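Long-range contacts in putative alpha KG dependent 2,4-D dioxygenase (Burkholderia xenovorans, PDB 5J92), which is a TfdA-family protein that binds iron(II) and probably acts as a 2-oxoglutarate-dependent dioxygenase: residues L27-P32 with P54-D59; R119-D124 with M270-P275; A157-P162 with S212-L217. All coordinates share one frame; numbering follows the deposited sequence.

Interaction 1 of 3, residues L27-P32 with P54-D59; sequences LDLSKP and PRQYID
Gln56 reaches across to the backbone of Leu27-Leu29 and grips it with both ends of its amide. Gln56 NE2 donates to Leu27 O at 2.9 Å, an almost straight bond (165° at the hydrogen) that lies in the plane of the amide but meets the carbonyl from above its own plane. Gln56 OE1 accepts from Leu29 N at 3.0 Å. Donor and acceptor on one flat group suit glutamine to this loop, where a C=O and an N-H two residues apart need partners, and the paired bonds fix which way the amide is flipped. A bend at chi2 (-59°) carries the amide round to that backbone, while NE2 also makes a weak bond to Pro54 O.

A water joins the same amide to Asp28, donating to Gln56 OE1 and to Asp28 OD1. Asp28 OD1 also accepts from Ser30 N and from Ser30 OG, the latter at 2.7 Å, both from one face of the carboxylate. These bonds of the small polar Ser30 brace the turn, and a salt bridge from Lys31 NZ to Asp28 OD2 pairs its first and last residues.

Van der Waals contacts set apolar side chains against the amide and the loop backbone. CB and CG of Leu29 lie against the amide, with Leu29 CG 3.8 Å from Gln56 CD, and Ile58 CG2 packs 3.6 Å from Ser30 N. Leu261, Phe53 and Phe66 provide apolar surroundings.

The Asp28-Lys31 segment is a type I beta turn combined with an Asx turn, here joining the loops that leave two adjacent parallel strands, 21-25 and 50-53, inside the six-stranded sheet.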
loop_
_atom_site.group_PDB
_atom_site.type_symbol
_atom_site.label_atom_id
_atom_site.label_comp_id
_atom_site.label_asym_id
_atom_site.label_seq_id
_atom_site.Cartn_x
_atom_site.Cartn_y
_atom_site.Cartn_z
ATOM N N LEU A 27 18.344 -24.013 -23.046
ATOM C CA LEU A 27 17.574 -23.647 -24.227
ATOM C C LEU A 27 18.303 -22.565 -25.013
ATOM O O LEU A 27 18.890 -21.644 -24.426
ATOM C CB LEU A 27 16.184 -23.144 -23.832
ATOM C CG LEU A 27 15.266 -24.189 -23.199
ATOM C CD1 LEU A 27 13.846 -23.630 -23.109
ATOM C CD2 LEU A 27 15.284 -25.500 -23.961
ATOM N N ASP A 28 18.287 -22.698 -26.338
ATOM C CA ASP A 28 18.770 -21.671 -27.257
ATOM C C ASP A 28 17.549 -21.101 -27.973
ATOM O O ASP A 28 17.105 -21.647 -28.986
ATOM C CB ASP A 28 19.789 -22.241 -28.237
ATOM C CG ASP A 28 20.241 -21.226 -29.284
ATOM O OD1 ASP A 28 19.907 -20.021 -29.168
ATOM O OD2 ASP A 28 20.958 -21.645 -30.220
ATOM N N LEU A 29 17.033 -19.982 -27.472
ATOM C CA LEU A 29 15.807 -19.430 -28.043
ATOM C C LEU A 29 16.053 -18.636 -29.323
ATOM O O LEU A 29 15.117 -18.023 -29.851
ATOM C CB LEU A 29 15.087 -18.567 -27.010
ATOM C CG LEU A 29 14.741 -19.341 -25.731
ATOM C CD1 LEU A 29 13.963 -18.455 -24.767
ATOM C CD2 LEU A 29 13.976 -20.631 -26.043
ATOM N N SER A 30 17.277 -18.639 -29.848
ATOM C CA SER A 30 17.465 -18.062 -31.172
ATOM C C SER A 30 16.903 -18.960 -32.268
ATOM O O SER A 30 16.745 -18.499 -33.403
ATOM C CB SER A 30 18.944 -17.771 -31.444
ATOM O OG SER A 30 19.699 -18.952 -31.618
ATOM N N LYS A 31 16.580 -20.213 -31.952
ATOM C CA LYS A 31 15.994 -21.161 -32.882
ATOM C C LYS A 31 14.557 -21.481 -32.482
ATOM O O LYS A 31 14.229 -21.503 -31.292
ATOM C CB LYS A 31 16.796 -22.467 -32.912
ATOM C CG LYS A 31 18.269 -22.304 -33.253
ATOM C CD LYS A 31 19.002 -23.624 -33.112
ATOM C CE LYS A 31 20.411 -23.530 -33.677
ATOM N NZ LYS A 31 21.133 -22.369 -33.078
ATOM N N PRO A 32 13.679 -21.752 -33.447
ATOM C CA PRO A 32 12.290 -22.071 -33.102
ATOM C C PRO A 32 12.236 -23.340 -32.268
ATOM O O PRO A 32 12.981 -24.295 -32.499
ATOM C CB PRO A 32 11.619 -22.268 -34.467
ATOM C CG PRO A 32 12.522 -21.593 -35.448
ATOM C CD PRO A 32 13.902 -21.771 -34.903
ATOM N N PRO A 54 18.093 -17.756 -18.808
ATOM C CA PRO A 54 19.319 -16.951 -18.741
ATOM C C PRO A 54 20.024 -16.852 -20.086
ATOM O O PRO A 54 19.929 -17.742 -20.934
ATOM C CB PRO A 54 20.194 -17.710 -17.727
ATOM C CG PRO A 54 19.237 -18.584 -16.945
ATOM C CD PRO A 54 18.156 -18.953 -17.950
ATOM N N ARG A 55 20.742 -15.744 -20.267
ATOM C CA ARG A 55 21.756 -15.601 -21.319
ATOM C C ARG A 55 21.186 -15.893 -22.714
ATOM O O ARG A 55 21.702 -16.717 -23.474
ATOM C CB ARG A 55 22.971 -16.487 -21.002
ATOM C CG ARG A 55 23.668 -16.089 -19.699
ATOM C CD ARG A 55 24.689 -17.120 -19.185
ATOM N NE ARG A 55 24.062 -18.225 -18.449
ATOM C CZ ARG A 55 23.770 -18.212 -17.144
ATOM N NH1 ARG A 55 23.195 -19.272 -16.573
ATOM N NH2 ARG A 55 24.045 -17.143 -16.405
ATOM N N GLN A 56 20.113 -15.180 -23.054
ATOM C CA GLN A 56 19.460 -15.316 -24.353
ATOM C C GLN A 56 19.850 -14.103 -25.197
ATOM O O GLN A 56 19.211 -13.050 -25.132
ATOM C CB GLN A 56 17.948 -15.430 -24.198
ATOM C CG GLN A 56 17.481 -16.691 -23.491
ATOM C CD GLN A 56 17.928 -17.950 -24.194
ATOM O OE1 GLN A 56 17.903 -18.035 -25.423
ATOM N NE2 GLN A 56 18.359 -18.935 -23.415
ATOM N N TYR A 57 20.893 -14.264 -26.007
ATOM C CA TYR A 57 21.359 -13.195 -26.891
ATOM C C TYR A 57 20.603 -13.271 -28.219
ATOM O O TYR A 57 21.137 -13.652 -29.263
ATOM C CB TYR A 57 22.870 -13.290 -27.088
ATOM C CG TYR A 57 23.659 -12.813 -25.888
ATOM C CD1 TYR A 57 23.880 -13.657 -24.798
ATOM C CD2 TYR A 57 24.173 -11.522 -25.831
ATOM C CE1 TYR A 57 24.591 -13.223 -23.690
ATOM C CE2 TYR A 57 24.890 -11.083 -24.724
ATOM C CZ TYR A 57 25.091 -11.937 -23.659
ATOM O OH TYR A 57 25.796 -11.509 -22.554
ATOM N N ILE A 58 19.330 -12.881 -28.165
ATOM C CA ILE A 58 18.446 -12.968 -29.322
ATOM C C ILE A 58 17.962 -11.577 -29.727
ATOM O O ILE A 58 17.841 -10.674 -28.895
ATOM C CB ILE A 58 17.249 -13.889 -29.029
ATOM C CG1 ILE A 58 16.431 -13.322 -27.866
ATOM C CG2 ILE A 58 17.744 -15.286 -28.688
ATOM C CD1 ILE A 58 15.205 -14.098 -27.563
ATOM N N ASP A 59 17.679 -11.408 -31.016
ATOM C CA ASP A 59 17.150 -10.128 -31.471
ATOM C C ASP A 59 15.628 -10.076 -31.283
ATOM O O ASP A 59 14.996 -11.019 -30.797
ATOM C CB ASP A 59 17.544 -9.848 -32.924
ATOM C CG ASP A 59 17.017 -10.886 -33.915
ATOM O OD1 ASP A 59 15.998 -11.563 -33.645
ATOM O OD2 ASP A 59 17.620 -10.996 -35.003
HETATM O O HOH W 1 20.336 -18.455 -26.735
#

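Interaction 2 of 3, residues R119-D124 with M270-P275; sequences RRWHSD and MHRGRP. With FE2 (Fe (II) ion), chain E.
The facial triad of two histidines and one carboxylate that marks the iron(II), 2-oxoglutarate-dependent dioxygenases, a family with the double-stranded beta-helix (cupin) fold, is assembled here, with His122 and Asp124 of the HxD motif on one segment and the distal His271 on the other. The iron is bound by His122 NE2 at 2.5 Å, Asp124 OD1 at 2.5 Å and His271 NE2 at 2.4 Å. Imidazole nitrogens and a carboxylate are well suited to iron(II). The two rings meet obliquely, their planes at 52°. His122 ND1 donates to Arg120 O, which fixes the rotation of that ring, and Ser135 OG binds Asp124 OD2 as a second-shell partner.

Behind the metal, His122 and His271 form an antiparallel hydrogen-bonded pair: His122 N donates to His271 O, and His271 N to His122 O at 2.9 Å. In both, chi1 sets CG between backbone N and carbonyl carbon, turning the two rings to the same metal.

Further along, the extended Arg272 lies over one face of Trp121, flat guanidinium matching flat indole at 8° from parallel; Arg272 CD sits 3.6 Å from the centroid of the Trp121 five-membered ring, a CH-pi contact. The flexible thioether of Met270 fits against Trp121 CB, and Pro275 CG lies 3.7 Å from Arg119 CZ, over the centre of that guanidinium.

Salt bridges carry Arg119, Arg272 and Arg274 to Asp236, Glu243 and Glu240 of the second subunit, so this end of the contact is part of the dimer interface. Strand 269-273 bonds to strand 149-153, through Ala152 and Gln150, while 119-124 leads from helix 110-117 toward strand 132-139.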
loop_
_atom_site.group_PDB
_atom_site.type_symbol
_atom_site.label_atom_id
_atom_site.label_comp_id
_atom_site.label_asym_id
_atom_site.label_seq_id
_atom_site.Cartn_x
_atom_site.Cartn_y
_atom_site.Cartn_z
ATOM N N ARG A 119 5.380 1.130 -11.450
ATOM C CA ARG A 119 5.874 0.958 -10.087
ATOM C C ARG A 119 4.770 0.556 -9.119
ATOM O O ARG A 119 5.059 0.262 -7.954
ATOM C CB ARG A 119 6.561 2.238 -9.601
ATOM C CG ARG A 119 7.809 2.581 -10.382
ATOM C CD ARG A 119 8.400 3.900 -9.929
ATOM N NE ARG A 119 9.660 4.161 -10.617
ATOM C CZ ARG A 119 10.435 5.206 -10.381
ATOM N NH1 ARG A 119 10.083 6.105 -9.467
ATOM N NH2 ARG A 119 11.564 5.353 -11.064
ATOM N N ARG A 120 3.525 0.535 -9.586
ATOM C CA ARG A 120 2.388 0.066 -8.812
ATOM C C ARG A 120 2.032 -1.356 -9.239
ATOM O O ARG A 120 2.087 -1.692 -10.430
ATOM C CB ARG A 120 1.197 1.021 -8.999
ATOM C CG ARG A 120 1.446 2.406 -8.352
ATOM C CD ARG A 120 0.843 3.568 -9.121
ATOM N NE ARG A 120 1.035 4.850 -8.430
ATOM C CZ ARG A 120 2.063 5.679 -8.625
ATOM N NH1 ARG A 120 3.018 5.371 -9.490
ATOM N NH2 ARG A 120 2.140 6.826 -7.963
ATOM N N TRP A 121 1.680 -2.194 -8.262
ATOM C CA TRP A 121 1.340 -3.591 -8.545
ATOM C C TRP A 121 0.185 -3.687 -9.535
ATOM O O TRP A 121 -0.878 -3.091 -9.329
ATOM C CB TRP A 121 0.936 -4.321 -7.264
ATOM C CG TRP A 121 2.028 -4.585 -6.279
ATOM C CD1 TRP A 121 2.244 -3.926 -5.102
ATOM C CD2 TRP A 121 3.031 -5.612 -6.360
ATOM N NE1 TRP A 121 3.333 -4.482 -4.447
ATOM C CE2 TRP A 121 3.826 -5.512 -5.207
ATOM C CE3 TRP A 121 3.328 -6.607 -7.305
ATOM C CZ2 TRP A 121 4.905 -6.368 -4.964
ATOM C CZ3 TRP A 121 4.407 -7.466 -7.058
ATOM C CH2 TRP A 121 5.171 -7.334 -5.899
ATOM N N HIS A 122 0.375 -4.456 -10.607
ATOM C CA HIS A 122 -0.685 -4.582 -11.603
ATOM C C HIS A 122 -0.535 -5.905 -12.352
ATOM O O HIS A 122 0.484 -6.589 -12.252
ATOM C CB HIS A 122 -0.654 -3.383 -12.559
ATOM C CG HIS A 122 0.611 -3.294 -13.341
ATOM N ND1 HIS A 122 1.814 -2.936 -12.765
ATOM C CD2 HIS A 122 0.875 -3.550 -14.645
ATOM C CE1 HIS A 122 2.765 -2.966 -13.681
ATOM N NE2 HIS A 122 2.224 -3.333 -14.830
ATOM N N SER A 123 -1.584 -6.273 -13.083
ATOM C CA SER A 123 -1.573 -7.391 -14.023
ATOM C C SER A 123 -1.819 -6.833 -15.422
ATOM O O SER A 123 -2.756 -6.051 -15.617
ATOM C CB SER A 123 -2.639 -8.433 -13.665
ATOM O OG SER A 123 -2.579 -9.556 -14.542
ATOM N N ASP A 124 -0.963 -7.204 -16.378
ATOM C CA ASP A 124 -0.927 -6.533 -17.682
ATOM C C ASP A 124 -2.267 -6.568 -18.403
ATOM O O ASP A 124 -2.857 -7.635 -18.592
ATOM C CB ASP A 124 0.146 -7.154 -18.571
ATOM C CG ASP A 124 1.532 -6.708 -18.169
ATOM O OD1 ASP A 124 1.575 -5.832 -17.281
ATOM O OD2 ASP A 124 2.542 -7.213 -18.722
ATOM N N MET A 270 0.533 -10.507 -10.001
ATOM C CA MET A 270 0.742 -9.088 -10.179
ATOM C C MET A 270 2.248 -8.899 -10.249
ATOM O O MET A 270 3.023 -9.754 -9.787
ATOM C CB MET A 270 0.145 -8.266 -9.028
ATOM C CG MET A 270 -1.361 -8.011 -9.142
ATOM S SD MET A 270 -1.934 -6.724 -8.026
ATOM C CE MET A 270 -1.309 -7.311 -6.464
ATOM N N HIS A 271 2.666 -7.801 -10.855
ATOM C CA HIS A 271 4.089 -7.495 -10.875
ATOM C C HIS A 271 4.257 -5.986 -10.812
ATOM O O HIS A 271 3.315 -5.223 -11.033
ATOM C CB HIS A 271 4.770 -8.052 -12.121
ATOM C CG HIS A 271 4.362 -7.345 -13.370
ATOM N ND1 HIS A 271 3.164 -7.594 -14.007
ATOM C CD2 HIS A 271 4.969 -6.362 -14.074
ATOM C CE1 HIS A 271 3.057 -6.801 -15.056
ATOM N NE2 HIS A 271 4.143 -6.051 -15.122
ATOM N N ARG A 272 5.482 -5.561 -10.530
ATOM C CA ARG A 272 5.782 -4.139 -10.519
ATOM C C ARG A 272 7.272 -3.974 -10.730
ATOM O O ARG A 272 8.053 -4.861 -10.381
ATOM C CB ARG A 272 5.358 -3.470 -9.202
ATOM C CG ARG A 272 6.223 -3.874 -8.000
ATOM C CD ARG A 272 5.809 -3.173 -6.701
ATOM N NE ARG A 272 6.704 -3.551 -5.600
ATOM C CZ ARG A 272 6.770 -2.915 -4.433
ATOM N NH1 ARG A 272 5.987 -1.879 -4.217
ATOM N NH2 ARG A 272 7.634 -3.306 -3.488
ATOM N N GLY A 273 7.651 -2.827 -11.293
ATOM C CA GLY A 273 9.048 -2.458 -11.391
ATOM C C GLY A 273 9.472 -1.624 -10.197
ATOM O O GLY A 273 8.661 -0.956 -9.566
ATOM N N ARG A 274 10.743 -1.718 -9.862
ATOM C CA ARG A 274 11.326 -0.959 -8.772
ATOM C C ARG A 274 12.247 0.114 -9.321
ATOM O O ARG A 274 12.904 -0.111 -10.342
ATOM C CB ARG A 274 12.117 -1.875 -7.822
ATOM C CG ARG A 274 11.265 -2.989 -7.181
ATOM C CD ARG A 274 10.281 -2.418 -6.160
ATOM N NE ARG A 274 10.999 -1.777 -5.067
ATOM C CZ ARG A 274 10.639 -0.634 -4.500
ATOM N NH1 ARG A 274 9.570 0.013 -4.940
ATOM N NH2 ARG A 274 11.366 -0.123 -3.516
ATOM N N PRO A 275 12.322 1.283 -8.690
ATOM C CA PRO A 275 13.268 2.300 -9.161
ATOM C C PRO A 275 14.692 1.758 -9.112
ATOM O O PRO A 275 15.015 0.879 -8.311
ATOM C CB PRO A 275 13.083 3.457 -8.172
ATOM C CG PRO A 275 11.752 3.221 -7.508
ATOM C CD PRO A 275 11.600 1.712 -7.475
HETATM FE FE FE2 E . 3.441 -4.342 -16.715
HETATM O O HOH W 2 7.709 -0.115 -7.230
HETATM O O HOH W 3 3.765 -0.503 -5.730
#

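Interaction 3 of 3, residues A157-P162 with S212-L217; sequences AYDKLP and SGRKSL
Tyr158 and Lys215 run alongside one another from Lys215 CB to NZ. The lysine's methylene chain, extended beyond CG, passes obliquely by the phenol ring, with Lys215 CB 3.5 Å from Tyr158 CE2 and Lys215 CD 3.6 Å from the same atom. A tyrosine suits this place because its ring offers an apolar surface to the methylenes while its hydroxyl remains among charges. Its CG is anti to the backbone N (chi1 177°), which sends the ring alongside Lys215. Ser216, whose own side chain points away, brings its CA to 3.8 Å from Tyr158 CB, so the root of the tyrosine rests on the strand backbone.

Leucine and alanine supply the purely apolar part. Leu217 CD2 comes to the edge of the Tyr158 ring at CD1, and Leu217 CD1 meets Leu161 CD1 tip to tip at 4.1 Å. Ala157 is small enough to let the helix pass near Leu217 CD1, and Leu241 and Phe244 of helix 231-245 pack on Leu161.

The contact sets the C-terminal turn of helix 154-159 against strand 215-217, an outermost strand of the four-stranded antiparallel sheet. The strand is entered through an ST turn, in which Ser212 OG accepts from Arg214 N.

Charged groups complete the contact. Arg214, folded back by bends at chi2 and chi3, donates from Arg214 NH2 to Asp159 OD2 at 2.8 Å in a salt bridge, with the carboxylate and guanidinium planes 23° apart. One water links Asp159, Arg214 and Lys215, donating to Asp159 OD1 and Lys215 O and accepting from Arg214 NE. Lys215 NZ makes a weak bond to Tyr158 OH at 3.4 Å; stronger partners are the two carboxylate oxygens of Glu170, OE1 for the lysine and OE2 for the phenol.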
loop_
_atom_site.group_PDB
_atom_site.type_symbol
_atom_site.label_atom_id
_atom_site.label_comp_id
_atom_site.label_asym_id
_atom_site.label_seq_id
_atom_site.Cartn_x
_atom_site.Cartn_y
_atom_site.Cartn_z
ATOM N N ALA A 157 -1.775 -16.134 -2.507
ATOM C CA ALA A 157 -2.561 -15.183 -1.732
ATOM C C ALA A 157 -3.988 -15.681 -1.556
ATOM O O ALA A 157 -4.561 -15.576 -0.465
ATOM C CB ALA A 157 -2.551 -13.812 -2.409
ATOM N N TYR A 158 -4.587 -16.208 -2.623
ATOM C CA TYR A 158 -5.930 -16.767 -2.490
ATOM C C TYR A 158 -5.931 -17.920 -1.496
ATOM O O TYR A 158 -6.805 -18.000 -0.624
ATOM C CB TYR A 158 -6.471 -17.220 -3.848
ATOM C CG TYR A 158 -7.826 -17.870 -3.730
ATOM C CD1 TYR A 158 -8.976 -17.107 -3.695
ATOM C CD2 TYR A 158 -7.948 -19.248 -3.625
ATOM C CE1 TYR A 158 -10.218 -17.689 -3.566
ATOM C CE2 TYR A 158 -9.184 -19.845 -3.504
ATOM C CZ TYR A 158 -10.316 -19.055 -3.478
ATOM O OH TYR A 158 -11.547 -19.640 -3.340
ATOM N N ASP A 159 -4.940 -18.815 -1.605
ATOM C CA ASP A 159 -4.893 -20.002 -0.751
ATOM C C ASP A 159 -4.809 -19.632 0.720
ATOM O O ASP A 159 -5.354 -20.339 1.578
ATOM C CB ASP A 159 -3.704 -20.888 -1.121
ATOM C CG ASP A 159 -3.848 -21.532 -2.479
ATOM O OD1 ASP A 159 -4.982 -21.542 -3.022
ATOM O OD2 ASP A 159 -2.825 -22.038 -3.003
ATOM N N LYS A 160 -4.116 -18.545 1.036
ATOM C CA LYS A 160 -3.832 -18.214 2.422
ATOM C C LYS A 160 -4.821 -17.205 3.007
ATOM O O LYS A 160 -4.648 -16.791 4.151
ATOM C CB LYS A 160 -2.396 -17.681 2.538
ATOM C CG LYS A 160 -1.311 -18.734 2.323
ATOM C CD LYS A 160 -1.444 -19.957 3.213
ATOM C CE LYS A 160 -0.232 -20.898 3.073
ATOM N NZ LYS A 160 -0.048 -21.525 1.724
ATOM N N LEU A 161 -5.860 -16.814 2.266
ATOM C CA LEU A 161 -6.794 -15.811 2.773
ATOM C C LEU A 161 -7.434 -16.268 4.084
ATOM O O LEU A 161 -7.736 -17.460 4.251
ATOM C CB LEU A 161 -7.899 -15.517 1.754
ATOM C CG LEU A 161 -7.629 -14.578 0.586
ATOM C CD1 LEU A 161 -8.859 -14.568 -0.352
ATOM C CD2 LEU A 161 -7.349 -13.155 1.094
ATOM N N PRO A 162 -7.617 -15.360 5.046
ATOM C CA PRO A 162 -8.450 -15.670 6.212
ATOM C C PRO A 162 -9.826 -16.112 5.753
ATOM O O PRO A 162 -10.329 -15.662 4.720
ATOM C CB PRO A 162 -8.536 -14.339 6.966
ATOM C CG PRO A 162 -7.543 -13.441 6.371
ATOM C CD PRO A 162 -6.909 -14.080 5.173
ATOM N N SER A 212 -3.157 -25.212 -14.652
ATOM C CA SER A 212 -2.930 -25.839 -13.354
ATOM C C SER A 212 -4.194 -26.072 -12.542
ATOM O O SER A 212 -4.133 -26.793 -11.541
ATOM C CB SER A 212 -1.984 -24.984 -12.506
ATOM O OG SER A 212 -2.606 -23.753 -12.209
ATOM N N GLY A 213 -5.317 -25.445 -12.909
ATOM C CA GLY A 213 -6.506 -25.476 -12.081
ATOM C C GLY A 213 -6.454 -24.618 -10.831
ATOM O O GLY A 213 -7.425 -24.622 -10.059
ATOM N N ARG A 214 -5.365 -23.881 -10.604
ATOM C CA ARG A 214 -5.224 -23.088 -9.386
ATOM C C ARG A 214 -6.190 -21.910 -9.355
ATOM O O ARG A 214 -6.338 -21.184 -10.342
ATOM C CB ARG A 214 -3.801 -22.554 -9.254
ATOM C CG ARG A 214 -2.711 -23.625 -9.057
ATOM C CD ARG A 214 -2.723 -24.252 -7.653
ATOM N NE ARG A 214 -2.446 -23.297 -6.579
ATOM C CZ ARG A 214 -1.237 -22.842 -6.256
ATOM N NH1 ARG A 214 -0.164 -23.224 -6.945
ATOM N NH2 ARG A 214 -1.099 -21.983 -5.250
ATOM N N LYS A 215 -6.809 -21.687 -8.193
ATOM C CA LYS A 215 -7.574 -20.474 -7.977
ATOM C C LYS A 215 -6.652 -19.333 -7.572
ATOM O O LYS A 215 -5.618 -19.541 -6.927
ATOM C CB LYS A 215 -8.641 -20.678 -6.903
ATOM C CG LYS A 215 -9.845 -21.536 -7.329
ATOM C CD LYS A 215 -10.961 -21.266 -6.341
ATOM C CE LYS A 215 -12.307 -21.777 -6.770
ATOM N NZ LYS A 215 -13.280 -21.417 -5.690
ATOM N N SER A 216 -7.042 -18.115 -7.948
ATOM C CA SER A 216 -6.209 -16.948 -7.676
ATOM C C SER A 216 -7.068 -15.692 -7.670
ATOM O O SER A 216 -8.168 -15.665 -8.231
ATOM C CB SER A 216 -5.075 -16.812 -8.710
ATOM O OG SER A 216 -5.588 -16.465 -9.996
ATOM N N LEU A 217 -6.536 -14.641 -7.047
ATOM C CA LEU A 217 -7.187 -13.338 -7.008
ATOM C C LEU A 217 -6.782 -12.492 -8.218
ATOM O O LEU A 217 -5.595 -12.360 -8.526
ATOM C CB LEU A 217 -6.825 -12.591 -5.712
ATOM C CG LEU A 217 -7.323 -13.188 -4.391
ATOM C CD1 LEU A 217 -6.715 -12.500 -3.149
ATOM C CD2 LEU A 217 -8.853 -13.113 -4.361
HETATM O O HOH W 4 -4.817 -21.836 -5.721
#

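Overall arrangement
From the N terminus, interaction 1 closes first: the loop after strand 21-25 meets the loop after strand 50-53, with helix 35-47 and strand 50-53 between them. It is complete before the others begin. Interaction 2 then opens at 119-124 and closes at 270-275, spanning 145 residues; inside that long excursion interaction 3 closes a shorter one of 49 residues, joining helix 154-159 to strand 215-217. Interactions 2 and 3 come within about 6 Å at their nearest atoms without touching, whereas the nearest atoms of interactions 1 and 2 are about 17 Å apart. Together they tie the loops that leave two neighbouring parallel strands of the six-stranded sheet, the iron centre beside the three-stranded sheet, and the four-stranded sheet.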